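Side-chain contacts in TIR domain-containing adapter molecule 1 (PDB 4BSX), which serves as an adaptor in Toll-like receptor signalling that leads to interferon-beta induction, and has a helical N-terminal domain resembling IFIT proteins: residues H31-P36 against Q41-L46; L75-R78 against G82-S85; Q122-T127 against G137-E142. The protein carries 2 engineered substitutions. One frame throughout, in Å; residues are numbered along the deposited sequence.

Overall arrangement
The three contacts follow one another along a single all-helical domain, each closing before the next opens. Interaction 1 joins helix 23-33 to helix 43-53, interaction 2 folds the chain back on the end of helix 71-79, and interaction 3 pairs helix 114-130 with helix 136-147. Centres of interactions 1 and 2 lie about 19 Å apart, yet the two touch where Leu45 CD1 meets Val76 CG2 at 4.1 Å. Interaction 3 touches neither: its nearest atoms are about 5 Å from interaction 1 and about 13 Å from interaction 2. Helix 96-108 packs on side chains of both interactions 1 and 3, so consecutive local contacts are assembled into one body.

Interaction 1 of 3, residues H31-P36 against Q41-L46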
loop_
_atom_site.group_PDB
_atom_site.type_symbol
_atom_site.label_atom_id
_atom_site.label_comp_id
_atom_site.label_asym_id
_atom_site.label_seq_id
_atom_site.Cartn_x
_atom_site.Cartn_y
_atom_site.Cartn_z
ATOM N N HIS A 31 -9.871 -9.066 9.149
ATOM C CA HIS A 31 -10.613 -8.829 10.364
ATOM C C HIS A 31 -9.893 -7.728 11.169
ATOM O O HIS A 31 -10.531 -6.848 11.757
ATOM C CB HIS A 31 -10.689 -10.127 11.191
ATOM C CG HIS A 31 -11.468 -11.243 10.544
ATOM N ND1 HIS A 31 -12.672 -11.057 9.906
ATOM C CD2 HIS A 31 -11.195 -12.565 10.465
ATOM C CE1 HIS A 31 -13.113 -12.222 9.456
ATOM N NE2 HIS A 31 -12.230 -13.143 9.771
ATOM N N LYS A 32 -8.563 -7.819 11.175
ATOM C CA LYS A 32 -7.660 -6.920 11.900
ATOM C C LYS A 32 -7.482 -5.529 11.282
ATOM O O LYS A 32 -7.431 -4.542 11.990
ATOM C CB LYS A 32 -6.276 -7.566 11.976
ATOM C CG LYS A 32 -5.257 -6.772 12.713
ATOM C CD LYS A 32 -3.979 -7.586 12.831
ATOM C CE LYS A 32 -2.876 -6.807 13.519
ATOM N NZ LYS A 32 -1.649 -7.595 13.797
ATOM N N LEU A 33 -7.355 -5.448 9.964
ATOM C CA LEU A 33 -6.956 -4.184 9.330
ATOM C C LEU A 33 -8.117 -3.205 9.301
ATOM O O LEU A 33 -7.922 -2.001 9.163
ATOM C CB LEU A 33 -6.466 -4.433 7.910
ATOM C CG LEU A 33 -5.067 -5.047 7.778
ATOM C CD1 LEU A 33 -4.659 -5.169 6.319
ATOM C CD2 LEU A 33 -4.053 -4.155 8.519
ATOM N N LYS A 34 -9.323 -3.745 9.463
ATOM C CA LYS A 34 -10.581 -3.023 9.253
ATOM C C LYS A 34 -10.775 -1.870 10.232
ATOM O O LYS A 34 -11.454 -0.894 9.905
ATOM C CB LYS A 34 -11.736 -4.043 9.337
ATOM C CG LYS A 34 -13.142 -3.475 9.548
ATOM C CD LYS A 34 -13.906 -3.285 8.247
ATOM C CE LYS A 34 -15.430 -3.275 8.483
ATOM N NZ LYS A 34 -16.241 -3.001 7.243
ATOM N N THR A 35 -10.178 -1.985 11.422
ATOM C CA THR A 35 -10.281 -0.945 12.456
ATOM C C THR A 35 -8.935 -0.263 12.646
ATOM O O THR A 35 -7.916 -0.943 12.812
ATOM C CB THR A 35 -10.722 -1.515 13.845
ATOM O OG1 THR A 35 -9.710 -2.394 14.365
ATOM C CG2 THR A 35 -12.080 -2.255 13.759
ATOM N N PRO A 36 -8.937 1.088 12.695
ATOM C CA PRO A 36 -7.701 1.889 12.605
ATOM C C PRO A 36 -6.756 1.795 13.808
ATOM O O PRO A 36 -7.205 1.521 14.931
ATOM C CB PRO A 36 -8.221 3.335 12.457
ATOM C CG PRO A 36 -9.735 3.220 12.282
ATOM C CD PRO A 36 -10.121 1.945 12.918
ATOM N N GLN A 41 -0.452 4.377 8.582
ATOM C CA GLN A 41 -0.900 4.831 7.281
ATOM C C GLN A 41 -0.754 3.667 6.316
ATOM O O GLN A 41 0.225 2.889 6.363
ATOM C CB GLN A 41 -0.110 6.069 6.814
ATOM C CG GLN A 41 -0.318 7.327 7.695
ATOM C CD GLN A 41 0.679 7.381 8.840
ATOM O OE1 GLN A 41 1.409 6.422 9.086
ATOM N NE2 GLN A 41 0.712 8.500 9.546
ATOM N N GLY A 42 -1.757 3.537 5.464
ATOM C CA GLY A 42 -1.784 2.493 4.449
ATOM C C GLY A 42 -2.678 1.309 4.782
ATOM O O GLY A 42 -3.033 0.539 3.879
ATOM N N GLN A 43 -3.048 1.181 6.061
ATOM C CA GLN A 43 -3.864 0.071 6.556
ATOM C C GLN A 43 -5.114 -0.057 5.754
ATOM O O GLN A 43 -5.535 -1.165 5.446
ATOM C CB GLN A 43 -4.314 0.308 8.006
ATOM C CG GLN A 43 -3.289 0.069 9.075
ATOM C CD GLN A 43 -3.906 -0.302 10.433
ATOM O OE1 GLN A 43 -3.302 -1.039 11.215
ATOM N NE2 GLN A 43 -5.108 0.207 10.710
ATOM N N ASP A 44 -5.754 1.088 5.502
ATOM C CA ASP A 44 -7.049 1.083 4.825
ATOM C C ASP A 44 -6.887 0.528 3.397
ATOM O O ASP A 44 -7.684 -0.284 2.954
ATOM C CB ASP A 44 -7.678 2.477 4.805
ATOM C CG ASP A 44 -8.337 2.845 6.121
ATOM O OD1 ASP A 44 -8.612 1.932 6.928
ATOM O OD2 ASP A 44 -8.598 4.049 6.331
ATOM N N LEU A 45 -5.841 0.947 2.698
ATOM C CA LEU A 45 -5.606 0.500 1.333
ATOM C C LEU A 45 -5.264 -0.998 1.396
ATOM O O LEU A 45 -5.823 -1.795 0.640
ATOM C CB LEU A 45 -4.465 1.322 0.673
ATOM C CG LEU A 45 -3.970 0.900 -0.725
ATOM C CD1 LEU A 45 -5.106 1.020 -1.714
ATOM C CD2 LEU A 45 -2.735 1.706 -1.234
ATOM N N LEU A 46 -4.395 -1.386 2.334
ATOM C CA LEU A 46 -4.071 -2.801 2.519
ATOM C C LEU A 46 -5.301 -3.653 2.890
ATOM O O LEU A 46 -5.398 -4.828 2.510
ATOM C CB LEU A 46 -2.984 -2.988 3.565
ATOM C CG LEU A 46 -2.377 -4.410 3.629
ATOM C CD1 LEU A 46 -1.752 -4.846 2.318
ATOM C CD2 LEU A 46 -1.330 -4.506 4.722
#
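Leu33 and Leu46 make the apolar heart of this contact. One methyl of Leu33 does the touching: CD1 lies 3.6 Å from Leu46 CG, with the CB and CD2 of Leu46 also close around it, so the methyl rests against the branch point of its partner and not merely against one of its methyls. Leu33 CG stands beside its own backbone N (chi1 -75°), and this rotation carries the branched end across to helix 43-53 although the CB itself does not point there. Leu46 belongs to a wider apolar cluster, since Leu102 and Leu105 of helix 96-108 pack on it as well.

Mixed contacts involve Gln43, whose CB points toward segment 31-36. Its methylene CG passes the second methyl of Leu33, CD2, at 4.3 Å. Beyond it the chain runs on extended and brings the terminal amide up to the exposed turn at Thr35 and Pro36. Leu105 meets the same side chain, leaving it buried between the turn and helix 96-108.

The backbone marks the start of the second helix. Gly42 occupies the N-cap position, and its O accepts a bond from Leu46 N at 2.8 Å. With phi at 102° and psi at -17°, a side chain on Gly42 would collide with the carbonyl O of Gln41, which accounts for a glycine here. The closest pair of CA atoms, those of Leu33 and Gln43, is 5.9 Å apart.

Charge stays at the margin: Lys32 NZ forms a salt bridge with Glu109 and a hydrogen bond with Tyr28 OH. The whole is two consecutive helices joined by a short non-helical connection and packed through Leu33 and Leu46, consistent with the tetratricopeptide-like, IFIT-related character of this helical domain.

Interaction 2 of 3, residues L75-R78 against G82-S85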
loop_
_atom_site.group_PDB
_atom_site.type_symbol
_atom_site.label_atom_id
_atom_site.label_comp_id
_atom_site.label_asym_id
_atom_site.label_seq_id
_atom_site.Cartn_x
_atom_site.Cartn_y
_atom_site.Cartn_z
ATOM N N LEU A 75 -6.084 4.384 -8.465
ATOM C CA LEU A 75 -5.375 3.478 -9.354
ATOM C C LEU A 75 -5.681 2.000 -9.028
ATOM O O LEU A 75 -5.862 1.180 -9.923
ATOM C CB LEU A 75 -3.875 3.719 -9.249
ATOM C CG LEU A 75 -3.026 2.960 -10.300
ATOM C CD1 LEU A 75 -2.969 3.757 -11.634
ATOM C CD2 LEU A 75 -1.601 2.658 -9.817
ATOM N N VAL A 76 -5.696 1.663 -7.741
ATOM C CA VAL A 76 -6.073 0.311 -7.288
ATOM C C VAL A 76 -7.532 -0.033 -7.624
ATOM O O VAL A 76 -7.828 -1.120 -8.097
ATOM C CB VAL A 76 -5.774 0.101 -5.790
ATOM C CG1 VAL A 76 -6.418 -1.195 -5.300
ATOM C CG2 VAL A 76 -4.264 0.068 -5.564
ATOM N N ALA A 77 -8.443 0.899 -7.445
ATOM C CA ALA A 77 -9.829 0.630 -7.781
ATOM C C ALA A 77 -9.963 0.271 -9.260
ATOM O O ALA A 77 -10.700 -0.649 -9.634
ATOM C CB ALA A 77 -10.686 1.868 -7.468
ATOM N N ARG A 78 -9.268 1.030 -10.106
ATOM C CA ARG A 78 -9.410 0.891 -11.534
ATOM C C ARG A 78 -8.688 -0.311 -12.056
ATOM O O ARG A 78 -9.248 -1.077 -12.803
ATOM C CB ARG A 78 -8.890 2.139 -12.248
ATOM C CG ARG A 78 -9.782 3.323 -12.085
ATOM C CD ARG A 78 -9.003 4.620 -12.280
ATOM N NE ARG A 78 -9.805 5.752 -11.846
ATOM C CZ ARG A 78 -9.350 6.988 -11.705
ATOM N NH1 ARG A 78 -8.080 7.271 -11.983
ATOM N NH2 ARG A 78 -10.178 7.945 -11.317
ATOM N N GLY A 82 -11.343 -3.168 -10.985
ATOM C CA GLY A 82 -12.161 -3.178 -12.189
ATOM C C GLY A 82 -13.189 -2.068 -12.253
ATOM O O GLY A 82 -14.151 -2.127 -13.012
ATOM N N VAL A 83 -12.984 -1.031 -11.458
ATOM C CA VAL A 83 -13.927 0.076 -11.421
ATOM C C VAL A 83 -13.520 1.094 -12.480
ATOM O O VAL A 83 -12.407 1.598 -12.469
ATOM C CB VAL A 83 -13.940 0.739 -10.025
ATOM C CG1 VAL A 83 -14.857 1.954 -10.033
ATOM C CG2 VAL A 83 -14.349 -0.290 -8.932
ATOM N N ASP A 84 -14.413 1.384 -13.416
ATOM C CA ASP A 84 -14.037 2.231 -14.518
ATOM C C ASP A 84 -14.124 3.671 -14.008
ATOM O O ASP A 84 -14.959 3.976 -13.158
ATOM C CB ASP A 84 -14.898 1.945 -15.767
ATOM C CG ASP A 84 -14.165 1.009 -16.825
ATOM O OD1 ASP A 84 -12.900 1.050 -17.015
ATOM O OD2 ASP A 84 -14.880 0.226 -17.489
ATOM N N SER A 85 -13.206 4.523 -14.463
ATOM C CA SER A 85 -13.206 5.932 -14.101
ATOM C C SER A 85 -14.450 6.643 -14.628
ATOM O O SER A 85 -14.972 6.331 -15.707
ATOM C CB SER A 85 -11.960 6.632 -14.658
ATOM O OG SER A 85 -11.895 7.983 -14.214
#
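Arg78 runs alongside the returning segment 82-85 from its root to its guanidinium. Its CA already makes a CA-H...O contact with Val83 O, and the same oxygen lies 3.6 Å from Arg78 CB and 3.2 Å from Arg78 CG. With CG beside the backbone N (chi1 -72°) and the chain extended as far as NE, the side chain then follows the segment to Ser85, where Arg78 NE is 3.7 Å from Ser85 CB. Ser85 OG sits over one face of the guanidinium, 3.4 Å from Arg78 NH2, an angle too poor for a hydrogen bond; that hydroxyl is bonded to Glu87 N instead, while Arg78 NH1 forms a salt bridge with Glu90. Replacing Arg78 by alanine is likely to leave Glu90 without its charged mate and Val83 O without the methylene CG beside it. The backbone supplies the directional link: Val83 N donates to Ala77 O over 2.9 Å, almost straight at 170°, and Val83 CB packs near Ala77 CB. Gly82, with phi at 79°, turns the chain between them. This is a glycine-terminated helix C-terminus, in which a positive-phi residue lets the chain fold back beside the last turn.

Interaction 3 of 3, residues Q122-T127 against G137-E142; sequences QEAVRT and GELQDE
Leu139 points toward helix 122-127 and fits against Ala124 and Val125, which form the tight part of this contact. Its CD2 methyl does most of the work: it lies 3.5 Å from the carbonyl oxygen Ala124 O and 3.8 Å from Ala124 CB, so it reaches the backbone of the opposing helix as well as its side chains. Val125 CG2 approaches the branch point Leu139 CG at 4.0 Å. Leu139 CG lies opposite its own backbone N across the CA-CB bond (chi1 167°), a rotation that sends the methyls out from helix 137-142. Tyr121, Leu128 and Trp97 also pack on Leu139, which is buried.

The solvent side is looser. There Val125 CG1 comes only within 4.4 Å of Gln140 CG, an aliphatic touch by an exposed glutamine, even though Val125 and Gln140 have the nearest CA atoms, 6.7 Å apart. The short axes run nearly antiparallel, at 167°, and approach to 9.9 Å; the buried surface is a modest 170 Å².

Polar groups are settled to the side of this apolar strip. Thr127 OG1 donates to Glu123 O at 2.9 Å, while Thr127 N reaches that oxygen from the opposite face of the carbonyl plane. Glu142 forms a salt bridge with Arg101 and hydrogen bonds with Tyr121 OH and Trp97 NE1. The two helices are thus held to each other, within these segments, by shape and apolar contact, whereas the directional bonds of Glu142 reach helix 96-108 through Arg101 and Trp97, and helix 114-130 through Tyr121, just outside segment 122-127.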
loop_
_atom_site.group_PDB
_atom_site.type_symbol
_atom_site.label_atom_id
_atom_site.label_comp_id
_atom_site.label_asym_id
_atom_site.label_seq_id
_atom_site.Cartn_x
_atom_site.Cartn_y
_atom_site.Cartn_z
ATOM N N GLN A 122 13.651 3.526 0.580
ATOM C CA GLN A 122 14.701 4.129 -0.195
ATOM C C GLN A 122 14.171 4.600 -1.537
ATOM O O GLN A 122 14.288 5.773 -1.851
ATOM C CB GLN A 122 15.836 3.128 -0.398
ATOM C CG GLN A 122 16.571 2.799 0.868
ATOM C CD GLN A 122 17.689 1.831 0.620
ATOM O OE1 GLN A 122 17.504 0.811 -0.056
ATOM N NE2 GLN A 122 18.869 2.147 1.135
ATOM N N GLU A 123 13.598 3.694 -2.327
ATOM C CA GLU A 123 13.069 4.053 -3.627
ATOM C C GLU A 123 12.115 5.220 -3.504
ATOM O O GLU A 123 12.049 6.060 -4.386
ATOM C CB GLU A 123 12.373 2.844 -4.316
ATOM C CG GLU A 123 13.376 1.762 -4.707
ATOM C CD GLU A 123 12.731 0.482 -5.234
ATOM O OE1 GLU A 123 11.490 0.464 -5.389
ATOM O OE2 GLU A 123 13.464 -0.508 -5.495
ATOM N N ALA A 124 11.349 5.267 -2.430
ATOM C CA ALA A 124 10.407 6.367 -2.269
ATOM C C ALA A 124 11.215 7.629 -2.095
ATOM O O ALA A 124 10.821 8.693 -2.545
ATOM C CB ALA A 124 9.524 6.152 -1.050
ATOM N N VAL A 125 12.335 7.509 -1.387
ATOM C CA VAL A 125 13.102 8.694 -1.006
ATOM C C VAL A 125 13.755 9.213 -2.289
ATOM O O VAL A 125 13.676 10.398 -2.593
ATOM C CB VAL A 125 14.125 8.382 0.116
ATOM C CG1 VAL A 125 15.172 9.465 0.214
ATOM C CG2 VAL A 125 13.424 8.225 1.443
ATOM N N ARG A 126 14.309 8.284 -3.079
ATOM C CA ARG A 126 14.836 8.580 -4.407
ATOM C C ARG A 126 13.795 9.234 -5.285
ATOM O O ARG A 126 14.042 10.262 -5.868
ATOM C CB ARG A 126 15.319 7.302 -5.061
ATOM C CG ARG A 126 16.259 7.498 -6.237
ATOM C CD ARG A 126 16.714 6.150 -6.731
ATOM N NE ARG A 126 17.063 5.317 -5.584
ATOM C CZ ARG A 126 16.990 3.996 -5.565
ATOM N NH1 ARG A 126 16.593 3.346 -6.648
ATOM N NH2 ARG A 126 17.317 3.330 -4.460
ATOM N N THR A 127 12.618 8.653 -5.370
ATOM C CA THR A 127 11.555 9.240 -6.170
ATOM C C THR A 127 11.227 10.705 -5.758
ATOM O O THR A 127 11.260 11.590 -6.605
ATOM C CB THR A 127 10.324 8.350 -6.117
ATOM O OG1 THR A 127 10.625 7.108 -6.740
ATOM C CG2 THR A 127 9.177 8.977 -6.851
ATOM N N GLY A 137 11.304 15.726 3.436
ATOM C CA GLY A 137 11.731 15.640 4.830
ATOM C C GLY A 137 10.787 14.723 5.641
ATOM O O GLY A 137 11.209 13.850 6.392
ATOM N N GLU A 138 9.490 14.958 5.471
ATOM C CA GLU A 138 8.445 14.134 6.062
ATOM C C GLU A 138 8.670 12.656 5.844
ATOM O O GLU A 138 8.576 11.858 6.794
ATOM C CB GLU A 138 7.077 14.529 5.487
ATOM C CG GLU A 138 5.967 13.635 5.991
ATOM C CD GLU A 138 4.611 14.150 5.595
ATOM O OE1 GLU A 138 4.568 15.218 4.969
ATOM O OE2 GLU A 138 3.599 13.501 5.922
ATOM N N LEU A 139 8.951 12.301 4.588
ATOM C CA LEU A 139 9.123 10.913 4.186
ATOM C C LEU A 139 10.369 10.299 4.808
ATOM O O LEU A 139 10.346 9.126 5.261
ATOM C CB LEU A 139 9.201 10.815 2.664
ATOM C CG LEU A 139 9.685 9.472 2.084
ATOM C CD1 LEU A 139 8.767 8.345 2.504
ATOM C CD2 LEU A 139 9.730 9.561 0.615
ATOM N N GLN A 140 11.442 11.098 4.822
ATOM C CA GLN A 140 12.725 10.707 5.365
ATOM C C GLN A 140 12.565 10.478 6.854
ATOM O O GLN A 140 13.158 9.541 7.386
ATOM C CB GLN A 140 13.771 11.806 5.151
ATOM C CG GLN A 140 14.362 11.926 3.738
ATOM C CD GLN A 140 15.200 13.229 3.586
ATOM O OE1 GLN A 140 14.973 14.211 4.300
ATOM N NE2 GLN A 140 16.150 13.232 2.668
ATOM N N ASP A 141 11.789 11.338 7.528
ATOM C CA ASP A 141 11.482 11.152 8.962
ATOM C C ASP A 141 10.779 9.822 9.177
ATOM O O ASP A 141 11.207 8.982 9.992
ATOM C CB ASP A 141 10.605 12.286 9.497
ATOM C CG ASP A 141 11.373 13.584 9.687
ATOM O OD1 ASP A 141 12.625 13.500 9.821
ATOM O OD2 ASP A 141 10.718 14.673 9.695
ATOM N N GLU A 142 9.693 9.625 8.439
ATOM C CA GLU A 142 8.988 8.330 8.427
ATOM C C GLU A 142 9.904 7.151 8.075
ATOM O O GLU A 142 9.872 6.104 8.685
ATOM C CB GLU A 142 7.813 8.399 7.456
ATOM C CG GLU A 142 7.145 7.077 7.209
ATOM C CD GLU A 142 5.917 7.245 6.366
ATOM O OE1 GLU A 142 5.364 8.367 6.440
ATOM O OE2 GLU A 142 5.539 6.269 5.633
#